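PDB 5BKE: alpha-ketoglutarate-dependent 2,4-dichlorophenoxyacetate dioxygenase from Bradyrhizobium diazoefficiens, which probably acts as a metal- and 2-oxoglutarate-dependent dioxygenase that degrades aryloxyalkanoate herbicides. Local coordinates for residues V88-K93 with Y269-P274; S131-N136 with D276-T281. One frame throughout, in Å; residues are numbered along the deposited sequence.

Contact 1 of 2, residues V88-K93 with Y269-P274; sequences VSNLGK and YDQSQP. With OGA (N-oxalylglycine), chain O.
At the rim of the N-oxalylglycine pocket of this TauD/TfdA-type dioxygenase, N90 reaches into the type I beta turn D270-Q273, meeting Q271 and Q273 of the turn and Y269 just before it. Its CG sits between the backbone N and the carbonyl carbon (chi1 70°), which swings the amide toward the turn. The main link is from N90 ND2 to the backbone O of Q273, 2.9 Å long and fairly straight at 163°, with the acceptor close to the amide plane of N90. That plane is also fixed from its other end, because N90 OD1 accepts from the backbone N of R275. The N90 and Q271 side chains run antiparallel alongside each other, their amide planes turned 73° apart; Q271 NE2 gives a weak bond to N90 O, its stronger partner being L98 O, and N90 ND2 gives another weak one to Q271 OE1. Y269 offers the edge of its ring, with OH 3.6 Å from N90 CB. With an alanine here, Q273 O and R275 N would probably both lose this side chain as partner, and the loop would be held to the turn less firmly. A water joins V88 O to Y269 OH, while both V88 methyls, CG1 and CG2, rest 3.5 Å from O2 of N-oxalylglycine. Residues 88-93 continue from strand 86-87 at the edge of the large sheet, and 269-274 lie in the loop between strands 262-266 and 276-281.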
# COMPACT_ATOMS: atom_id res chain seq x y z
N VAL C 88 -40.68 23.18 26.01
CA VAL C 88 -40.86 21.90 25.29
C VAL C 88 -41.37 20.80 26.25
O VAL C 88 -41.18 19.60 26.00
CB VAL C 88 -39.59 21.48 24.50
CG1 VAL C 88 -39.30 22.47 23.37
CG2 VAL C 88 -38.37 21.35 25.40
N SER C 89 -42.02 21.23 27.33
CA SER C 89 -42.68 20.35 28.30
C SER C 89 -44.01 19.79 27.78
O SER C 89 -44.43 20.09 26.66
CB SER C 89 -42.90 21.11 29.62
OG SER C 89 -44.06 21.92 29.57
N ASN C 90 -44.68 18.97 28.60
CA ASN C 90 -46.04 18.52 28.30
C ASN C 90 -47.11 19.26 29.14
O ASN C 90 -48.24 18.77 29.30
CB ASN C 90 -46.14 16.99 28.43
CG ASN C 90 -46.05 16.50 29.88
OD1 ASN C 90 -45.52 17.18 30.76
ND2 ASN C 90 -46.56 15.31 30.11
N LEU C 91 -46.75 20.44 29.64
CA LEU C 91 -47.59 21.22 30.57
C LEU C 91 -48.21 22.46 29.91
O LEU C 91 -47.61 23.07 29.01
CB LEU C 91 -46.76 21.65 31.80
CG LEU C 91 -45.80 20.67 32.50
CD1 LEU C 91 -44.88 21.41 33.45
CD2 LEU C 91 -46.53 19.54 33.21
N GLY C 92 -49.42 22.82 30.35
CA GLY C 92 -50.07 24.08 29.95
C GLY C 92 -49.71 25.20 30.90
O GLY C 92 -48.84 25.03 31.77
N LYS C 93 -50.37 26.35 30.75
CA LYS C 93 -50.25 27.49 31.70
C LYS C 93 -50.55 27.04 33.14
O LYS C 93 -49.98 27.57 34.11
CB LYS C 93 -51.15 28.68 31.28
CG LYS C 93 -52.64 28.38 31.08
CD LYS C 93 -53.49 28.73 32.30
CE LYS C 93 -54.63 27.74 32.54
NZ LYS C 93 -55.73 27.81 31.53
N TYR C 269 -43.96 8.86 25.49
CA TYR C 269 -44.02 8.94 26.94
C TYR C 269 -45.47 9.02 27.42
O TYR C 269 -46.36 9.37 26.64
CB TYR C 269 -43.15 10.08 27.50
CG TYR C 269 -43.48 11.49 27.03
CD1 TYR C 269 -42.88 12.04 25.88
CD2 TYR C 269 -44.37 12.31 27.75
CE1 TYR C 269 -43.17 13.33 25.45
CE2 TYR C 269 -44.67 13.61 27.33
CZ TYR C 269 -44.06 14.12 26.19
OH TYR C 269 -44.35 15.40 25.77
N ASP C 270 -45.68 8.69 28.70
CA ASP C 270 -46.98 8.72 29.37
C ASP C 270 -47.40 10.16 29.57
O ASP C 270 -46.79 10.89 30.35
CB ASP C 270 -46.86 8.01 30.73
CG ASP C 270 -48.22 7.70 31.37
OD1 ASP C 270 -49.25 8.31 31.04
OD2 ASP C 270 -48.23 6.82 32.26
N GLN C 271 -48.46 10.57 28.88
CA GLN C 271 -48.91 11.97 28.89
C GLN C 271 -49.51 12.44 30.23
O GLN C 271 -49.46 13.64 30.56
CB GLN C 271 -49.81 12.25 27.67
CG GLN C 271 -50.30 13.69 27.47
CD GLN C 271 -49.23 14.77 27.66
OE1 GLN C 271 -48.10 14.67 27.18
NE2 GLN C 271 -49.61 15.84 28.37
N SER C 272 -50.02 11.51 31.04
CA SER C 272 -50.61 11.82 32.35
C SER C 272 -49.60 12.28 33.43
O SER C 272 -50.00 12.85 34.45
CB SER C 272 -51.46 10.65 32.86
OG SER C 272 -50.66 9.50 33.06
N GLN C 273 -48.31 12.03 33.20
CA GLN C 273 -47.25 12.42 34.15
C GLN C 273 -46.44 13.66 33.71
O GLN C 273 -46.18 13.81 32.51
CB GLN C 273 -46.32 11.25 34.43
CG GLN C 273 -46.90 10.31 35.47
CD GLN C 273 -46.00 9.13 35.72
OE1 GLN C 273 -45.03 9.22 36.48
NE2 GLN C 273 -46.31 8.00 35.08
N PRO C 274 -46.05 14.53 34.67
CA PRO C 274 -45.37 15.77 34.28
C PRO C 274 -44.01 15.51 33.61
O PRO C 274 -43.31 14.57 33.97
CB PRO C 274 -45.19 16.52 35.61
CG PRO C 274 -45.22 15.46 36.65
CD PRO C 274 -46.18 14.43 36.14
C1 OGA O . -36.40 20.10 21.50
C2 OGA O . -36.84 18.73 21.40
C4 OGA O . -37.35 16.67 22.64
C5 OGA O . -37.55 16.35 24.10
O1 OGA O . -36.01 20.66 20.44
O2 OGA O . -36.38 20.65 22.62
O2' OGA O . -37.19 18.31 20.31
O3 OGA O . -38.38 17.05 24.73
N1 OGA O . -36.79 18.00 22.51
O4 OGA O . -36.88 15.42 24.61
O HOH W 1 -42.10 17.15 27.04

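Contact 2 of 2, residues S131-N136 with D276-T281; sequences SARVVN and DMRRAT. With OGA (N-oxalylglycine), chain O.
S131-V134 and D276-R278 pair as antiparallel strands of the large sheet in this cupin-type fold, and a classic beta bulge closes the pairing where the chain turns at R133. In the backbone, S131 and R278 exchange two nearly straight bonds, S131 N to R278 O at 2.9 Å and R278 N to S131 O at 3.1 Å. Past the non-hydrogen-bonded pair A132-M277, the D276 carbonyl takes two donors: R133 N, almost in line with the C=O, and V134 N, on a lone pair. D276 N returns a bond to V134 O.

Among apolar contacts, M277 curls back (chi2 -64°, chi3 -73°) to lay SD and CE against A132; on the other face V134 CB packs on D276 CB at 3.7 Å.

D276 and R278 lie on the face of S131 and V134, with R133 reaching across from the corner. R278 holds both D276 oxygens, NE to OD1 and NH2 to OD2 (2.8 Å); R80 is a second partner of OD1. R133 NE donates to S131 OG at 2.8 Å, in its guanidinium plane, and R278 CD covers one face of that plane. R133 NH2 and R278 NH1 approach to 3.2 Å, and D52, salt-bridged to both arginines, probably offsets their like charge.

For the ligand, R279 has CG anti to the backbone N and a bend at chi3 (91°) that turns the guanidinium to N-oxalylglycine. T281 OG1 accepts from NE and NH2 in plane, and NH1 donates to ligand O1 at 2.8 Å.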
# COMPACT_ATOMS: atom_id res chain seq x y z
N SER C 131 -32.65 21.33 29.23
CA SER C 131 -32.51 21.09 30.66
C SER C 131 -33.71 20.30 31.20
O SER C 131 -34.86 20.61 30.88
CB SER C 131 -32.37 22.43 31.38
OG SER C 131 -32.44 22.31 32.78
N ALA C 132 -33.41 19.25 31.97
CA ALA C 132 -34.43 18.37 32.56
C ALA C 132 -34.81 18.85 33.97
O ALA C 132 -34.03 18.70 34.92
CB ALA C 132 -33.94 16.93 32.59
N ARG C 133 -36.00 19.42 34.10
CA ARG C 133 -36.43 20.03 35.36
C ARG C 133 -37.31 19.08 36.16
O ARG C 133 -37.16 18.99 37.38
CB ARG C 133 -37.13 21.37 35.12
CG ARG C 133 -36.30 22.37 34.31
CD ARG C 133 -34.99 22.75 34.98
NE ARG C 133 -34.31 23.80 34.23
CZ ARG C 133 -34.55 25.11 34.35
NH1 ARG C 133 -33.88 25.97 33.60
NH2 ARG C 133 -35.46 25.55 35.22
N VAL C 134 -38.22 18.39 35.47
CA VAL C 134 -38.97 17.25 36.02
C VAL C 134 -38.91 16.12 35.00
O VAL C 134 -39.33 16.29 33.85
CB VAL C 134 -40.46 17.60 36.37
CG1 VAL C 134 -41.19 16.38 36.94
CG2 VAL C 134 -40.55 18.77 37.34
N VAL C 135 -38.38 14.97 35.42
CA VAL C 135 -38.18 13.81 34.54
C VAL C 135 -39.42 12.94 34.56
O VAL C 135 -39.89 12.54 35.62
CB VAL C 135 -36.92 12.98 34.93
CG1 VAL C 135 -36.86 11.64 34.19
CG2 VAL C 135 -35.65 13.77 34.68
N ASN C 136 -39.96 12.68 33.37
CA ASN C 136 -41.01 11.70 33.19
C ASN C 136 -40.37 10.30 33.24
O ASN C 136 -39.54 9.98 32.39
CB ASN C 136 -41.73 11.95 31.86
CG ASN C 136 -42.98 11.10 31.69
OD1 ASN C 136 -43.01 9.91 32.00
ND2 ASN C 136 -44.03 11.71 31.14
N ASP C 276 -41.19 18.26 32.58
CA ASP C 276 -40.77 19.65 32.50
C ASP C 276 -39.37 19.76 31.88
O ASP C 276 -38.34 19.59 32.55
CB ASP C 276 -40.85 20.34 33.87
CG ASP C 276 -40.71 21.86 33.78
OD1 ASP C 276 -40.39 22.40 32.70
OD2 ASP C 276 -40.90 22.53 34.82
N MET C 277 -39.37 20.02 30.57
CA MET C 277 -38.16 20.14 29.76
C MET C 277 -38.14 21.54 29.13
O MET C 277 -39.14 21.97 28.53
CB MET C 277 -38.12 19.06 28.66
CG MET C 277 -38.35 17.62 29.12
SD MET C 277 -37.08 16.98 30.25
CE MET C 277 -35.72 16.74 29.10
N ARG C 278 -37.02 22.23 29.30
CA ARG C 278 -36.87 23.63 28.89
C ARG C 278 -35.62 23.82 28.02
O ARG C 278 -34.54 23.33 28.36
CB ARG C 278 -36.81 24.54 30.11
CG ARG C 278 -37.90 24.27 31.14
CD ARG C 278 -37.89 25.27 32.28
NE ARG C 278 -38.88 24.91 33.28
CZ ARG C 278 -39.10 25.56 34.42
NH1 ARG C 278 -38.39 26.64 34.75
NH2 ARG C 278 -40.04 25.12 35.25
N ARG C 279 -35.78 24.54 26.91
CA ARG C 279 -34.75 24.69 25.87
C ARG C 279 -34.29 26.15 25.71
O ARG C 279 -35.12 27.05 25.67
CB ARG C 279 -35.28 24.15 24.53
CG ARG C 279 -34.23 23.98 23.43
CD ARG C 279 -34.82 23.47 22.13
NE ARG C 279 -35.22 24.57 21.25
CZ ARG C 279 -36.01 24.47 20.18
NH1 ARG C 279 -36.54 23.30 19.81
NH2 ARG C 279 -36.28 25.55 19.46
N ALA C 280 -32.99 26.36 25.63
CA ALA C 280 -32.45 27.62 25.10
C ALA C 280 -32.00 27.37 23.66
O ALA C 280 -31.42 26.31 23.35
CB ALA C 280 -31.30 28.13 25.95
N THR C 281 -32.27 28.34 22.79
CA THR C 281 -31.91 28.22 21.37
C THR C 281 -31.02 29.38 20.91
O THR C 281 -31.36 30.55 21.11
CB THR C 281 -33.15 28.08 20.46
OG1 THR C 281 -34.07 27.17 21.07
CG2 THR C 281 -32.76 27.53 19.10
C1 OGA O . -36.40 20.10 21.50
C2 OGA O . -36.84 18.73 21.40
C4 OGA O . -37.35 16.67 22.64
C5 OGA O . -37.55 16.35 24.10
O1 OGA O . -36.01 20.66 20.44
O2 OGA O . -36.38 20.65 22.62
O2' OGA O . -37.19 18.31 20.31
O3 OGA O . -38.38 17.05 24.73
N1 OGA O . -36.79 18.00 22.51
O4 OGA O . -36.88 15.42 24.61

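Overall arrangement
The two contacts have centres about 11 Å apart, on the same side of the chain's centre, and their segments alternate along the chain: 88-93, 131-136, 269-274, 276-281. R275 alone separates the last two. Strand 276-281 ties them together, for in the large sheet it lies between 127-132 and the edge strand 86-87, and V88 N probably bonds to M277 O. A second junction joins the two loops, N136 ND2 probably donating to D270 O. V88 of contact 1 and R279 of contact 2 meet the same carboxylate of N-oxalylglycine, so this end of the sheet probably helps to place 2-oxoglutarate beside the metal held by H115, D117 and H264.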